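Local coordinates for protein pseudoalteromonas arctica PAMC 21717 (PDB 5YL7) that probably hydrolyses peptide bonds as a calcium-binding, cold-active serine protease of the subtilase family, at residues A[60-65]-A[71-76]. Numbering follows the deposited sequence.
Sequences MISNLS and GGRDSD. With CA (calcium ion), chain D; CA (calcium ion), chain E.
The guanidinium of Arg73 has the sulfur of Met60 over one face, SD standing 4.0 Å above the plane and displaced from the centre of the group, while the hydroxyl of Ser62 comes in obliquely, neither over a face nor at an edge. Asp74 extends its carboxylate to two calcium ions, held by a loop of this subtilase that follows strand 58-59 at the edge of the parallel sheet. An arginine suits its place because an extended chain carries NE to the carbonyl oxygen of Met60, Arg73 NE to Met60 O 2.9 Å; the donor stands above the carbonyl plane, so the bond misses the lone pairs, and N-H...O bends to 142°. Farther out, NH2 forms salt bridges with Asp142 and Asp145, and Ser62 OG is hydrogen-bonded to Asp142. A methionine in place of Arg73 would probably leave Met60 O without this donor and both aspartates without this cationic partner. Leu64 supplies the apolar part of the contact: a leucine offers branched methyls to lie against a peptide, and its CD1 packs on the Gly71-Gly72 peptide, 3.4 Å from Gly72 N. The same two glycines turn their carbonyl oxygens to the chain D calcium, and water 1 on that ion donates to Ile61 O, linking the segment 60-65 to the metal. Asp74 bridges the ions: CG sits between the backbone N and the carbonyl carbon (chi1 69°), which carries the carboxylate to the metals, where OD2 binds both calciums; Asp69 and Asp59 complete the sites, Asp69 serving both and Asp59 the chain E ion. OD1 binds the chain E calcium and closes an Asx turn, accepting from Asp76 N at 2.8 Å on its anti side, while Asp76 O reaches that calcium at 2.4 Å.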
loop_
_atom_site.group_PDB
_atom_site.type_symbol
_atom_site.label_atom_id
_atom_site.label_comp_id
_atom_site.label_asym_id
_atom_site.label_seq_id
_atom_site.Cartn_x
_atom_site.Cartn_y
_atom_site.Cartn_z
ATOM N N MET A 60 0.735 7.205 15.095
ATOM C CA MET A 60 1.637 6.550 15.992
ATOM C C MET A 60 2.929 7.178 16.151
ATOM O O MET A 60 3.845 6.673 16.871
ATOM C CB MET A 60 1.884 5.128 15.510
ATOM C CG MET A 60 0.682 4.262 15.490
ATOM S SD MET A 60 0.140 3.987 17.311
ATOM C CE MET A 60 -1.385 3.041 16.927
ATOM N N ILE A 61 3.219 8.297 15.484
ATOM C CA ILE A 61 4.552 8.882 15.510
ATOM C C ILE A 61 4.840 9.564 16.872
ATOM O O ILE A 61 4.138 10.496 17.288
ATOM C CB ILE A 61 4.822 9.849 14.369
ATOM C CG1 ILE A 61 4.578 9.198 13.047
ATOM C CG2 ILE A 61 6.257 10.365 14.510
ATOM C CD1 ILE A 61 4.646 10.172 11.906
ATOM N N SER A 62 5.824 8.992 17.575
ATOM C CA SER A 62 6.152 9.480 18.959
ATOM C C SER A 62 7.149 10.624 18.947
ATOM O O SER A 62 7.046 11.516 19.833
ATOM C CB SER A 62 6.727 8.270 19.779
ATOM O OG SER A 62 5.924 7.167 19.791
ATOM N N ASN A 63 8.063 10.686 18.014
ATOM C CA ASN A 63 9.093 11.752 17.977
ATOM C C ASN A 63 8.521 13.015 17.395
ATOM O O ASN A 63 7.977 12.973 16.249
ATOM C CB ASN A 63 10.270 11.198 17.213
ATOM C CG ASN A 63 11.383 12.198 16.991
ATOM O OD1 ASN A 63 11.227 13.283 16.465
ATOM N ND2 ASN A 63 12.596 11.747 17.241
ATOM N N LEU A 64 8.524 14.114 18.116
ATOM C CA LEU A 64 7.850 15.309 17.698
ATOM C C LEU A 64 8.464 15.863 16.425
ATOM O O LEU A 64 7.705 16.428 15.622
ATOM C CB LEU A 64 7.931 16.392 18.841
ATOM C CG LEU A 64 6.615 16.314 19.680
ATOM C CD1 LEU A 64 6.477 15.061 20.511
ATOM C CD2 LEU A 64 6.499 17.543 20.575
ATOM N N SER A 65 9.769 15.731 16.233
ATOM C CA SER A 65 10.415 16.295 15.056
ATOM C C SER A 65 9.929 15.523 13.807
ATOM O O SER A 65 9.721 16.100 12.735
ATOM C CB SER A 65 11.960 16.219 15.145
ATOM O OG SER A 65 12.257 17.098 16.213
ATOM N N GLY A 71 2.948 17.438 18.383
ATOM C CA GLY A 71 2.931 16.555 19.511
ATOM C C GLY A 71 3.163 15.149 19.105
ATOM O O GLY A 71 3.363 14.784 17.915
ATOM N N GLY A 72 3.201 14.306 20.100
ATOM C CA GLY A 72 3.356 12.852 19.957
ATOM C C GLY A 72 2.162 12.156 19.461
ATOM O O GLY A 72 1.373 12.693 18.651
ATOM N N ARG A 73 1.926 10.948 19.892
ATOM C CA ARG A 73 0.838 10.144 19.363
ATOM C C ARG A 73 -0.459 10.853 19.473
ATOM O O ARG A 73 -0.774 11.471 20.499
ATOM C CB ARG A 73 0.862 8.698 19.940
ATOM C CG ARG A 73 2.129 7.955 19.573
ATOM C CD ARG A 73 2.004 6.483 20.053
ATOM N NE ARG A 73 3.097 5.706 19.521
ATOM C CZ ARG A 73 3.354 4.430 19.850
ATOM N NH1 ARG A 73 2.583 3.827 20.733
ATOM N NH2 ARG A 73 4.290 3.840 19.207
ATOM N N ASP A 74 -1.323 10.698 18.490
ATOM C CA ASP A 74 -2.574 11.415 18.476
ATOM C C ASP A 74 -3.570 10.808 17.546
ATOM O O ASP A 74 -3.179 9.997 16.662
ATOM C CB ASP A 74 -2.374 12.887 18.102
ATOM C CG ASP A 74 -1.953 13.084 16.646
ATOM O OD1 ASP A 74 -2.896 13.209 15.805
ATOM O OD2 ASP A 74 -0.779 13.122 16.310
ATOM N N SER A 75 -4.827 11.158 17.587
ATOM C CA SER A 75 -5.862 10.509 16.819
ATOM C C SER A 75 -5.994 11.010 15.358
ATOM O O SER A 75 -6.781 10.405 14.662
ATOM C CB SER A 75 -7.230 10.512 17.505
ATOM O OG SER A 75 -7.667 11.830 17.515
ATOM N N ASP A 76 -5.243 12.028 14.969
ATOM C CA ASP A 76 -5.417 12.585 13.594
ATOM C C ASP A 76 -4.255 12.089 12.748
ATOM O O ASP A 76 -3.125 12.521 12.860
ATOM C CB ASP A 76 -5.432 14.097 13.713
ATOM C CG ASP A 76 -5.701 14.744 12.433
ATOM O OD1 ASP A 76 -5.747 14.105 11.366
ATOM O OD2 ASP A 76 -6.020 15.975 12.400
HETATM CA CA CA D . 1.385 13.998 16.731
HETATM CA CA CA E . -1.332 13.749 13.909
HETATM O O HOH W 1 2.437 12.102 15.824
HETATM O O HOH W 2 0.256 15.570 18.046
HETATM O O HOH W 3 -2.272 15.843 14.453
HETATM O O HOH W 4 -1.218 14.722 11.769
#